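Long-range contacts in virulence factor (Pectobacterium carotovorum, PDB 2W3Y), which is a palmitoylated virulence factor of a Drosophila pathogen that binds lipid vesicles: residues A[158-163]-A[198-203]; A[166-171]-A[194-199]; A[49-54]-A[263-268]; A[44-49]-A[173-178]. One frame throughout, in Å; residues are numbered along the deposited sequence.

Contact 1. Residues A[158-163]-A[198-203]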
# COMPACT_ATOMS: atom_id res chain seq x y z
N GLU A 158 -12.21 -3.16 16.73
CA GLU A 158 -13.13 -3.52 15.63
C GLU A 158 -13.23 -5.03 15.40
O GLU A 158 -14.34 -5.55 15.33
CB GLU A 158 -12.79 -2.81 14.31
CG GLU A 158 -12.88 -1.29 14.34
CD GLU A 158 -14.31 -0.75 14.40
OE1 GLU A 158 -15.27 -1.55 14.49
OE2 GLU A 158 -14.47 0.49 14.35
N MET A 159 -12.09 -5.71 15.28
CA MET A 159 -12.06 -7.15 14.98
C MET A 159 -12.67 -8.05 16.05
O MET A 159 -13.19 -9.12 15.74
CB MET A 159 -10.64 -7.63 14.58
CG MET A 159 -9.56 -7.75 15.67
SD MET A 159 -7.93 -8.24 14.95
CE MET A 159 -8.07 -7.49 13.32
N ASN A 160 -12.62 -7.60 17.30
CA ASN A 160 -13.14 -8.40 18.42
C ASN A 160 -14.65 -8.24 18.67
O ASN A 160 -15.20 -8.80 19.62
CB ASN A 160 -12.34 -8.11 19.68
CG ASN A 160 -10.97 -8.77 19.67
OD1 ASN A 160 -9.95 -8.12 19.88
ND2 ASN A 160 -10.94 -10.09 19.42
N LYS A 161 -15.31 -7.47 17.81
CA LYS A 161 -16.75 -7.23 17.92
C LYS A 161 -17.54 -8.50 17.67
O LYS A 161 -18.56 -8.72 18.34
CB LYS A 161 -17.19 -6.11 16.98
CG LYS A 161 -16.80 -4.72 17.49
CD LYS A 161 -17.27 -3.60 16.56
CE LYS A 161 -17.02 -2.24 17.21
NZ LYS A 161 -17.14 -1.10 16.27
N THR A 162 -17.09 -9.32 16.72
CA THR A 162 -17.69 -10.64 16.46
C THR A 162 -16.65 -11.75 16.29
O THR A 162 -15.43 -11.50 16.32
CB THR A 162 -18.62 -10.65 15.21
OG1 THR A 162 -17.83 -10.59 14.02
CG2 THR A 162 -19.61 -9.48 15.20
N GLN A 163 -17.14 -12.98 16.08
CA GLN A 163 -16.28 -14.14 15.88
C GLN A 163 -15.81 -14.30 14.44
O GLN A 163 -14.97 -15.15 14.13
CB GLN A 163 -17.01 -15.42 16.31
CG GLN A 163 -17.28 -15.50 17.79
CD GLN A 163 -16.01 -15.51 18.61
OE1 GLN A 163 -15.80 -14.63 19.46
NE2 GLN A 163 -15.15 -16.48 18.36
N PHE A 198 -7.71 -11.68 9.56
CA PHE A 198 -7.40 -12.25 10.87
C PHE A 198 -8.51 -13.24 11.20
O PHE A 198 -9.67 -12.85 11.27
CB PHE A 198 -7.38 -11.19 11.97
CG PHE A 198 -6.23 -10.23 11.91
CD1 PHE A 198 -5.12 -10.40 12.76
CD2 PHE A 198 -6.26 -9.12 11.06
CE1 PHE A 198 -4.04 -9.50 12.74
CE2 PHE A 198 -5.19 -8.20 11.04
CZ PHE A 198 -4.07 -8.40 11.87
N LYS A 199 -8.15 -14.49 11.42
CA LYS A 199 -9.05 -15.50 11.99
C LYS A 199 -9.20 -15.24 13.50
O LYS A 199 -8.35 -14.58 14.11
CB LYS A 199 -8.46 -16.91 11.78
CG LYS A 199 -8.21 -17.30 10.32
CD LYS A 199 -7.99 -18.82 10.21
CE LYS A 199 -7.01 -19.18 9.12
NZ LYS A 199 -7.38 -18.63 7.80
N GLN A 200 -10.26 -15.77 14.11
CA GLN A 200 -10.50 -15.51 15.54
C GLN A 200 -9.25 -15.69 16.42
O GLN A 200 -8.93 -14.82 17.22
CB GLN A 200 -11.65 -16.38 16.09
CG GLN A 200 -12.01 -16.05 17.55
CD GLN A 200 -12.40 -14.59 17.73
OE1 GLN A 200 -13.17 -14.04 16.94
NE2 GLN A 200 -11.86 -13.94 18.76
N GLU A 201 -8.53 -16.80 16.22
CA GLU A 201 -7.37 -17.16 17.05
C GLU A 201 -6.15 -16.25 16.80
O GLU A 201 -5.20 -16.23 17.59
CB GLU A 201 -7.01 -18.64 16.87
CG GLU A 201 -6.54 -19.01 15.45
CD GLU A 201 -6.02 -20.45 15.33
OE1 GLU A 201 -6.85 -21.40 15.40
OE2 GLU A 201 -4.79 -20.62 15.14
N GLN A 202 -6.19 -15.48 15.72
CA GLN A 202 -5.14 -14.53 15.38
C GLN A 202 -5.39 -13.11 15.91
O GLN A 202 -4.49 -12.26 15.85
CB GLN A 202 -4.97 -14.47 13.87
CG GLN A 202 -4.40 -15.72 13.25
CD GLN A 202 -4.40 -15.63 11.76
OE1 GLN A 202 -5.45 -15.53 11.13
NE2 GLN A 202 -3.20 -15.71 11.17
N LYS A 203 -6.59 -12.83 16.41
CA LYS A 203 -6.96 -11.44 16.74
C LYS A 203 -6.10 -10.81 17.83
O LYS A 203 -5.83 -9.61 17.79
CB LYS A 203 -8.46 -11.30 17.04
CG LYS A 203 -9.29 -11.51 15.79
CD LYS A 203 -10.78 -11.55 16.05
CE LYS A 203 -11.53 -11.92 14.78
NZ LYS A 203 -13.02 -11.84 15.01
O HOH W 1 -14.00 -11.55 19.17
O HOH W 2 -12.59 -16.05 12.84

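Contact 2. Residues A[166-171]-A[194-199]. With PLM (palmitic acid), chain C.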
# COMPACT_ATOMS: atom_id res chain seq x y z
N TYR A 166 -11.78 -11.12 10.08
CA TYR A 166 -11.71 -9.66 9.90
C TYR A 166 -10.75 -9.34 8.73
O TYR A 166 -9.53 -9.56 8.80
CB TYR A 166 -11.26 -8.99 11.21
CG TYR A 166 -11.30 -7.47 11.18
CD1 TYR A 166 -12.48 -6.77 11.51
CD2 TYR A 166 -10.16 -6.72 10.81
CE1 TYR A 166 -12.51 -5.37 11.47
CE2 TYR A 166 -10.19 -5.34 10.79
CZ TYR A 166 -11.35 -4.67 11.11
OH TYR A 166 -11.35 -3.29 11.07
N ASN A 167 -11.32 -8.83 7.64
CA ASN A 167 -10.54 -8.52 6.43
C ASN A 167 -9.57 -7.36 6.61
O ASN A 167 -9.93 -6.34 7.20
CB ASN A 167 -11.45 -8.25 5.23
CG ASN A 167 -12.21 -9.50 4.77
OD1 ASN A 167 -11.63 -10.58 4.68
ND2 ASN A 167 -13.49 -9.35 4.49
N TYR A 168 -8.36 -7.51 6.07
CA TYR A 168 -7.24 -6.60 6.36
C TYR A 168 -6.36 -6.44 5.12
O TYR A 168 -5.73 -7.41 4.66
CB TYR A 168 -6.43 -7.12 7.55
CG TYR A 168 -5.30 -6.22 8.07
CD1 TYR A 168 -5.53 -4.89 8.44
CD2 TYR A 168 -4.02 -6.74 8.24
CE1 TYR A 168 -4.48 -4.08 8.94
CE2 TYR A 168 -2.97 -5.96 8.75
CZ TYR A 168 -3.21 -4.63 9.09
OH TYR A 168 -2.16 -3.87 9.61
N LEU A 169 -6.33 -5.22 4.59
CA LEU A 169 -5.64 -4.89 3.34
C LEU A 169 -4.57 -3.80 3.57
O LEU A 169 -4.77 -2.91 4.40
CB LEU A 169 -6.65 -4.43 2.26
CG LEU A 169 -7.84 -5.31 1.84
CD1 LEU A 169 -9.03 -5.19 2.79
CD2 LEU A 169 -8.31 -4.99 0.41
N TYR A 170 -3.45 -3.92 2.87
CA TYR A 170 -2.46 -2.86 2.73
C TYR A 170 -2.59 -2.30 1.31
O TYR A 170 -2.45 -3.03 0.34
CB TYR A 170 -1.03 -3.38 2.95
CG TYR A 170 -0.61 -3.36 4.39
CD1 TYR A 170 -1.34 -4.07 5.34
CD2 TYR A 170 0.50 -2.61 4.83
CE1 TYR A 170 -0.99 -4.06 6.67
CE2 TYR A 170 0.86 -2.59 6.20
CZ TYR A 170 0.08 -3.33 7.10
OH TYR A 170 0.35 -3.39 8.45
N ALA A 171 -2.90 -1.00 1.23
CA ALA A 171 -2.95 -0.26 -0.03
C ALA A 171 -1.84 0.79 0.06
O ALA A 171 -1.99 1.80 0.75
CB ALA A 171 -4.30 0.38 -0.22
N TYR A 194 -2.12 -5.54 -1.09
CA TYR A 194 -1.99 -6.86 -0.45
C TYR A 194 -3.23 -7.08 0.37
O TYR A 194 -3.78 -6.12 0.93
CB TYR A 194 -0.77 -6.92 0.47
CG TYR A 194 0.56 -7.14 -0.23
CD1 TYR A 194 0.77 -6.79 -1.57
CD2 TYR A 194 1.64 -7.65 0.49
CE1 TYR A 194 2.00 -7.00 -2.17
CE2 TYR A 194 2.87 -7.85 -0.11
CZ TYR A 194 3.04 -7.53 -1.43
OH TYR A 194 4.29 -7.75 -2.00
N GLY A 195 -3.67 -8.33 0.45
CA GLY A 195 -4.90 -8.63 1.18
C GLY A 195 -4.80 -9.90 2.00
O GLY A 195 -4.34 -10.93 1.50
N THR A 196 -5.20 -9.81 3.26
CA THR A 196 -5.29 -10.97 4.15
C THR A 196 -6.51 -10.82 5.06
O THR A 196 -7.43 -10.04 4.77
CB THR A 196 -3.91 -11.24 4.90
OG1 THR A 196 -3.88 -12.56 5.48
CG2 THR A 196 -3.60 -10.16 5.98
N HIS A 197 -6.56 -11.60 6.13
CA HIS A 197 -7.61 -11.49 7.14
C HIS A 197 -7.04 -12.02 8.46
O HIS A 197 -6.01 -12.71 8.45
CB HIS A 197 -8.88 -12.28 6.74
CG HIS A 197 -8.62 -13.74 6.48
ND1 HIS A 197 -8.82 -14.71 7.44
CD2 HIS A 197 -8.13 -14.37 5.39
CE1 HIS A 197 -8.49 -15.89 6.94
NE2 HIS A 197 -8.07 -15.71 5.70
N PHE A 198 -7.71 -11.68 9.56
CA PHE A 198 -7.40 -12.25 10.87
C PHE A 198 -8.51 -13.24 11.20
O PHE A 198 -9.67 -12.85 11.27
CB PHE A 198 -7.38 -11.19 11.97
CG PHE A 198 -6.23 -10.23 11.91
CD1 PHE A 198 -5.12 -10.40 12.76
CD2 PHE A 198 -6.26 -9.12 11.06
CE1 PHE A 198 -4.04 -9.50 12.74
CE2 PHE A 198 -5.19 -8.20 11.04
CZ PHE A 198 -4.07 -8.40 11.87
N LYS A 199 -8.15 -14.49 11.42
CA LYS A 199 -9.05 -15.50 11.99
C LYS A 199 -9.20 -15.24 13.50
O LYS A 199 -8.35 -14.58 14.11
CB LYS A 199 -8.46 -16.91 11.78
CG LYS A 199 -8.21 -17.30 10.32
CD LYS A 199 -7.99 -18.82 10.21
CE LYS A 199 -7.01 -19.18 9.12
NZ LYS A 199 -7.38 -18.63 7.80
C1 PLM C . 0.77 -4.12 17.18
O2 PLM C . 0.32 -4.14 18.36
C2 PLM C . 0.21 -5.07 16.13
C3 PLM C . -0.65 -4.38 15.07
C4 PLM C . -1.23 -5.35 14.04
C5 PLM C . -0.21 -5.80 13.00
C6 PLM C . -0.56 -7.15 12.38
C7 PLM C . 0.20 -7.37 11.07
C8 PLM C . 0.44 -8.85 10.76
C9 PLM C . -0.44 -9.28 9.59
CA PLM C . 0.32 -9.60 8.31
CB PLM C . 0.02 -8.59 7.20
CC PLM C . 1.17 -8.54 6.21
CD PLM C . 1.48 -7.12 5.77
CE PLM C . 1.32 -6.99 4.27
CF PLM C . 2.04 -5.76 3.73

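Contact 3. Residues A[49-54]-A[263-268]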
# COMPACT_ATOMS: atom_id res chain seq x y z
N PHE A 49 12.47 3.80 1.21
CA PHE A 49 13.62 3.10 1.74
C PHE A 49 14.89 3.84 1.37
O PHE A 49 15.31 3.81 0.21
CB PHE A 49 13.66 1.64 1.26
CG PHE A 49 12.44 0.86 1.63
CD1 PHE A 49 12.08 0.69 2.97
CD2 PHE A 49 11.62 0.32 0.64
CE1 PHE A 49 10.92 -0.03 3.33
CE2 PHE A 49 10.47 -0.40 0.98
CZ PHE A 49 10.12 -0.58 2.32
N ASN A 50 15.47 4.51 2.37
CA ASN A 50 16.68 5.34 2.25
C ASN A 50 16.44 6.70 1.63
O ASN A 50 15.62 6.84 0.73
CB ASN A 50 17.80 4.60 1.49
CG ASN A 50 18.21 3.31 2.17
OD1 ASN A 50 18.37 3.26 3.38
ND2 ASN A 50 18.39 2.26 1.37
N GLU A 51 17.15 7.71 2.13
CA GLU A 51 17.16 9.03 1.52
C GLU A 51 17.76 8.93 0.13
O GLU A 51 18.69 8.14 -0.10
CB GLU A 51 17.95 10.03 2.37
CG GLU A 51 17.25 10.46 3.68
CD GLU A 51 16.29 11.64 3.49
OE1 GLU A 51 16.14 12.13 2.34
OE2 GLU A 51 15.67 12.07 4.49
N ALA A 52 17.20 9.70 -0.80
CA ALA A 52 17.67 9.77 -2.17
C ALA A 52 18.95 10.61 -2.26
O ALA A 52 19.11 11.56 -1.50
CB ALA A 52 16.58 10.37 -3.05
N PRO A 53 19.87 10.24 -3.18
CA PRO A 53 20.99 11.12 -3.49
C PRO A 53 20.50 12.40 -4.16
O PRO A 53 19.42 12.43 -4.75
CB PRO A 53 21.84 10.30 -4.47
CG PRO A 53 20.89 9.32 -5.07
CD PRO A 53 19.92 9.00 -3.98
N LYS A 54 21.32 13.45 -4.06
CA LYS A 54 20.94 14.80 -4.50
C LYS A 54 20.22 14.81 -5.85
O LYS A 54 19.19 15.46 -6.00
CB LYS A 54 22.15 15.74 -4.50
CG LYS A 54 22.70 16.05 -3.10
CD LYS A 54 24.06 15.37 -2.77
CE LYS A 54 23.93 13.92 -2.23
NZ LYS A 54 24.21 12.90 -3.29
N ASP A 263 3.45 7.44 6.76
CA ASP A 263 4.55 7.50 5.81
C ASP A 263 5.85 7.66 6.58
O ASP A 263 5.87 8.19 7.69
CB ASP A 263 4.39 8.67 4.84
CG ASP A 263 4.62 10.02 5.52
OD1 ASP A 263 3.72 10.44 6.26
OD2 ASP A 263 5.69 10.63 5.31
N ASP A 264 6.96 7.21 5.98
CA ASP A 264 8.27 7.42 6.57
C ASP A 264 9.35 7.25 5.51
O ASP A 264 9.12 6.64 4.45
CB ASP A 264 8.50 6.44 7.74
CG ASP A 264 9.46 7.00 8.80
OD1 ASP A 264 9.92 8.17 8.68
OD2 ASP A 264 9.76 6.25 9.77
N ILE A 265 10.50 7.86 5.79
CA ILE A 265 11.75 7.52 5.10
C ILE A 265 12.54 6.65 6.06
O ILE A 265 13.02 7.11 7.11
CB ILE A 265 12.57 8.78 4.65
CG1 ILE A 265 11.74 9.62 3.67
CG2 ILE A 265 13.90 8.36 4.02
CD1 ILE A 265 12.25 11.04 3.44
N PHE A 266 12.64 5.36 5.73
CA PHE A 266 13.38 4.43 6.56
C PHE A 266 14.86 4.55 6.20
O PHE A 266 15.21 4.66 5.02
CB PHE A 266 12.90 3.00 6.32
CG PHE A 266 11.52 2.74 6.83
CD1 PHE A 266 11.30 2.48 8.18
CD2 PHE A 266 10.43 2.75 5.96
CE1 PHE A 266 10.02 2.23 8.65
CE2 PHE A 266 9.14 2.49 6.42
CZ PHE A 266 8.94 2.23 7.77
N ASN A 267 15.71 4.51 7.22
CA ASN A 267 17.16 4.65 7.04
C ASN A 267 17.91 3.34 7.22
O ASN A 267 17.47 2.47 7.98
CB ASN A 267 17.72 5.71 8.00
CG ASN A 267 17.10 7.08 7.79
OD1 ASN A 267 17.08 7.60 6.67
ND2 ASN A 267 16.57 7.66 8.86
N GLY A 268 19.03 3.22 6.51
CA GLY A 268 19.91 2.05 6.57
C GLY A 268 19.29 0.77 6.04
O GLY A 268 19.49 -0.30 6.62
O HOH W 3 20.10 5.07 4.63
O HOH W 4 18.78 7.24 4.53
O HOH W 5 16.01 10.00 6.81

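Contact 4. Residues A[44-49]-A[173-178]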
# COMPACT_ATOMS: atom_id res chain seq x y z
N TYR A 44 -3.47 2.46 4.76
CA TYR A 44 -2.89 3.27 3.68
C TYR A 44 -1.47 3.70 4.03
O TYR A 44 -1.27 4.34 5.05
CB TYR A 44 -3.77 4.51 3.44
CG TYR A 44 -5.15 4.23 2.89
CD1 TYR A 44 -5.33 3.85 1.55
CD2 TYR A 44 -6.27 4.37 3.70
CE1 TYR A 44 -6.59 3.62 1.03
CE2 TYR A 44 -7.56 4.12 3.18
CZ TYR A 44 -7.69 3.74 1.85
OH TYR A 44 -8.93 3.51 1.32
N GLN A 45 -0.48 3.34 3.22
CA GLN A 45 0.92 3.57 3.60
C GLN A 45 1.82 4.06 2.46
O GLN A 45 1.57 3.77 1.28
CB GLN A 45 1.55 2.29 4.19
CG GLN A 45 0.67 1.55 5.19
CD GLN A 45 0.89 2.01 6.61
OE1 GLN A 45 1.90 1.66 7.22
NE2 GLN A 45 -0.04 2.80 7.14
N THR A 46 2.86 4.82 2.81
CA THR A 46 3.91 5.23 1.85
C THR A 46 5.27 4.97 2.49
O THR A 46 5.64 5.61 3.48
CB THR A 46 3.81 6.73 1.47
OG1 THR A 46 2.49 7.02 1.01
CG2 THR A 46 4.80 7.07 0.34
N TYR A 47 6.00 4.01 1.93
CA TYR A 47 7.31 3.67 2.48
C TYR A 47 8.40 4.12 1.54
O TYR A 47 8.42 3.74 0.37
CB TYR A 47 7.46 2.17 2.72
CG TYR A 47 6.42 1.56 3.63
CD1 TYR A 47 5.96 2.25 4.76
CD2 TYR A 47 5.90 0.28 3.38
CE1 TYR A 47 4.99 1.69 5.61
CE2 TYR A 47 4.94 -0.29 4.23
CZ TYR A 47 4.50 0.43 5.35
OH TYR A 47 3.56 -0.12 6.20
N GLN A 48 9.31 4.92 2.06
CA GLN A 48 10.52 5.23 1.31
C GLN A 48 11.70 4.56 1.98
O GLN A 48 11.91 4.73 3.18
CB GLN A 48 10.73 6.73 1.18
CG GLN A 48 11.97 7.05 0.34
CD GLN A 48 12.22 8.53 0.18
OE1 GLN A 48 11.29 9.34 0.19
NE2 GLN A 48 13.49 8.89 0.03
N PHE A 49 12.47 3.80 1.21
CA PHE A 49 13.62 3.10 1.74
C PHE A 49 14.89 3.84 1.37
O PHE A 49 15.31 3.81 0.21
CB PHE A 49 13.66 1.64 1.26
CG PHE A 49 12.44 0.86 1.63
CD1 PHE A 49 12.08 0.69 2.97
CD2 PHE A 49 11.62 0.32 0.64
CE1 PHE A 49 10.92 -0.03 3.33
CE2 PHE A 49 10.47 -0.40 0.98
CZ PHE A 49 10.12 -0.58 2.32
N SER A 173 2.43 2.25 -1.39
CA SER A 173 3.52 2.37 -2.34
C SER A 173 4.86 2.26 -1.60
O SER A 173 4.94 2.55 -0.40
CB SER A 173 3.45 3.70 -3.14
OG SER A 173 3.62 4.85 -2.32
N THR A 174 5.88 1.77 -2.32
CA THR A 174 7.27 1.76 -1.83
C THR A 174 8.13 2.56 -2.80
O THR A 174 7.86 2.62 -4.01
CB THR A 174 7.89 0.34 -1.66
OG1 THR A 174 8.24 -0.20 -2.94
CG2 THR A 174 6.94 -0.62 -0.93
N HIS A 175 9.14 3.21 -2.25
CA HIS A 175 10.01 4.10 -3.00
C HIS A 175 11.42 3.66 -2.66
O HIS A 175 11.95 3.99 -1.59
CB HIS A 175 9.63 5.58 -2.69
CG HIS A 175 8.20 5.89 -3.04
ND1 HIS A 175 7.82 6.33 -4.29
CD2 HIS A 175 7.06 5.65 -2.35
CE1 HIS A 175 6.50 6.43 -4.33
NE2 HIS A 175 6.02 6.00 -3.18
N ASP A 176 11.97 2.81 -3.53
CA ASP A 176 13.24 2.12 -3.30
C ASP A 176 14.41 2.92 -3.82
O ASP A 176 14.48 3.21 -5.01
CB ASP A 176 13.31 0.76 -4.01
CG ASP A 176 12.11 -0.14 -3.75
OD1 ASP A 176 11.39 0.06 -2.75
OD2 ASP A 176 11.90 -1.04 -4.57
N LEU A 177 15.35 3.23 -2.93
CA LEU A 177 16.62 3.88 -3.29
C LEU A 177 17.75 2.96 -2.89
O LEU A 177 18.25 3.05 -1.78
CB LEU A 177 16.74 5.26 -2.63
CG LEU A 177 15.66 6.05 -3.36
CD1 LEU A 177 14.55 6.58 -2.46
CD2 LEU A 177 16.23 7.05 -4.37
N PHE A 178 18.11 2.06 -3.79
CA PHE A 178 19.06 1.00 -3.53
C PHE A 178 20.14 1.03 -4.61
O PHE A 178 19.91 1.54 -5.72
CB PHE A 178 18.38 -0.38 -3.60
CG PHE A 178 17.37 -0.64 -2.51
CD1 PHE A 178 17.69 -0.41 -1.16
CD2 PHE A 178 16.12 -1.16 -2.82
CE1 PHE A 178 16.77 -0.67 -0.14
CE2 PHE A 178 15.19 -1.43 -1.80
CZ PHE A 178 15.52 -1.18 -0.47
O HOH W 6 1.25 5.36 -1.08

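Contact 1. Residues A[158-163]-A[198-203]
The ammonium group of Lys203 reaches across to the end of a helix and binds a main-chain carbonyl oxygen there. Lys203 NZ donates to Met159 O over 2.8 Å. Met159 is the last helical residue of helix 142-159, so the bond ties the C-terminus of this helix to the loop that leaves strand 185-198. Lys203 spans the gap with a chain extended beyond CG. Within its own segment NZ also donates to Gln200 OE1, at 2.9 Å and from above the amide carbonyl plane. A further bond goes to Ala164 O, just beyond Gln163. The positive charge is thus held among oxygens, and it probably interacts favourably with the partial negative charge at the helix C-terminus.

Beside the Lys203 chain lies an apolar layer. Met159 runs antiparallel to that chain, and its SD sits 3.6 Å from Lys203 CG. Its CG lies between the backbone N and the carbonyl carbon (chi1 73°). The thioether then reaches over one face of the Phe198 ring, a Met-aromatic contact. The Met159 sulfur is 4.3 Å from the ring centroid of Phe198. The methyl CE stands over the same face, nearer the rim. Phe219 meets the Phe198 ring edge-to-face, and a palmitic acid also touches Phe198.

The Gln163-Gln200 side is polar and more exposed. The two side chains cross obliquely, with their amide planes only 26° apart, and Gln163 NE2 lies 3.3 Å from Gln200 CG. One water joins the two backbones there: it donates to Gln163 O at 2.9 Å and accepts from Gln200 N at 2.7 Å.

Contact 2. Residues A[166-171]-A[194-199]
Strands 166-171 and 194-198 run antiparallel at 150°, with Tyr166-Phe198, Tyr168-Thr196 and Tyr170-Tyr194 as hydrogen-bonded pairs. Each pair has two backbone bonds, such as Thr196 N to Tyr168 O at 2.8 Å. The non-hydrogen-bonded pairs are Asn167-His197 and Leu169-Gly195.

The four tyrosines and Phe198 share one face of the sheet with Thr196. Tyr168 CG is anti to the backbone N (chi1 -175°), which brings the ring beside Phe198. Tyr168 CD2 meets Phe198 CE2 at 3.4 Å, and the two planes are 52° apart. Thr196 CG2 sits near the plane of the Tyr168 ring, at its edge. Thr196 OG1 bonds Gly220 O on the next strand.

These strands form a beta hairpin, and this face lines the site of the bound palmitic acid. The far end of the acyl chain lies over one face of Tyr170, with palmitate CF 3.6 Å from Tyr170 CG. Tyr194 CD2 is 3.8 Å from the same CF. Nearer the carboxyl end, C6 of the palmitic acid meets the edge of the Phe198 ring, 3.8 Å from Phe198 CZ. Tyr170 OH donates to Tyr168 OH over 2.8 Å, and Tyr168 OH is also bonded to Gln43 OE1.

Contact 3. Residues A[49-54]-A[263-268]
This is a parallel strand contact at the place where strand 40-49 gives way to a loop. Its neighbour is strand 262-266, near the C-terminal end of the chain. Phe49 pairs with Phe266, and the last bond of the ladder is Asn50 N to Phe266 O at 2.7 Å. The donor lies nearly along the C=O axis. The backbones part beyond Asn50 and Asn267.

Phe49 and Phe266 point the same way from the sheet. Their rings are near parallel, with planes 27° apart, but slid so far that they barely overlap. Phe49 CE1 meets Phe266 CD2 at 3.9 Å. Both side chains pack against Ile130 of helix 125-134.

Beyond the last pair the contact becomes polar. Asn50 ND2 bonds Val269 O and Leu177 O, so this amide ties the loop to two parts of the chain. A water accepts from Gly268 N and donates to Asn50 OD1, 2.8 Å away. Glu51 crosses Ile265 at about a right angle. Its chain bends at chi2 (-86°), and Glu51 OE2 comes to 3.7 Å from Ile265 CD1. Alongside, the Glu51 carboxylate and the Asn267 amide lie side by side. Two waters link Glu51 to Asn267 OD1. One accepts from Glu51 N and donates to Asn267 OD1. The other donates to both Glu51 OE2 and Asn267 OD1, at 2.6 Å from the latter.

Asn267 OD1 therefore accepts from two waters, and the Glu51 carboxylate is linked to it through water. The chemistry implies a junction with an apolar inner side and a hydrated outer side.

Contact 4. Residues A[44-49]-A[173-178]
Tyr47 and Phe49 use both N and O to bond strand 173-178 in a parallel ladder. Tyr47 N donates to Ser173 O at 2.9 Å, almost straight at 179°. His175 N returns a bond to Tyr47 O, and Phe49 N donates to His175 O. Bonds from Ser173 N to Gln45 O and from Leu177 N to Phe49 O extend the ladder. The strand axes are only 7° apart.

Van der Waals contacts lie on both faces. On the face of Tyr47 and Phe49, the Phe49 ring reaches Thr174, with Phe49 CE2 3.8 Å from Thr174 CB. Phe49 CB touches Phe178 CZ at the same distance. Asp176 OD1 lies in the plane of the Phe49 ring, at its edge, 3.4 Å from Phe49 CD2. On the other face, Thr46 CG2 is anti to the backbone N and reaches the His175 ring, 3.8 Å from His175 CD2. The extended chain of Gln48 crosses Leu177, with Gln48 CG 3.8 Å from Leu177 CD1.

Polar side chains are buried here but have partners. Thr174 OG1 donates to Asp176 OD1 at 3.2 Å. Asp176 OD2 forms a salt bridge with Arg190 and a hydrogen bond with Tyr275. Ser173 OG and His175 NE2 are hydrogen-bonded at 2.8 Å, while His175 ND1 bonds Tyr187 OH. A water donates to Gln45 O and is also bonded to Ser173 OG. Thr46 OG1 bonds Glu68. Gln48 OE1 accepts from Arg64 NH1, and Gln48 NE2 donates to Asn50 O.

Strand 40-49 thus has parallel neighbours along both edges, 166-179 and 262-266, within the mixed sheet of the Evf fold.

Overall arrangement
Contacts 2, 3 and 4 belong to one mixed sheet. Contacts 2 and 4 both use strand 166-179, and Ala171 O lies 3.3 Å from Gln45 N where they join, probably a hydrogen bond. Contacts 3 and 4 share Phe49, with centres 8 Å apart, and strand 40-49 stands between its two parallel neighbours. Met159 CE of contact 1 packs 3.4 Å from Tyr166 CD2 of contact 2, so the helix end closes against the hairpin. Contacts 1 and 3 are far apart, with centres about 35 Å from each other. Phe198, shared by contacts 1 and 2, brings both to the palmitic acid. The side chain of Phe49 is about 10 Å from the palmitic acid.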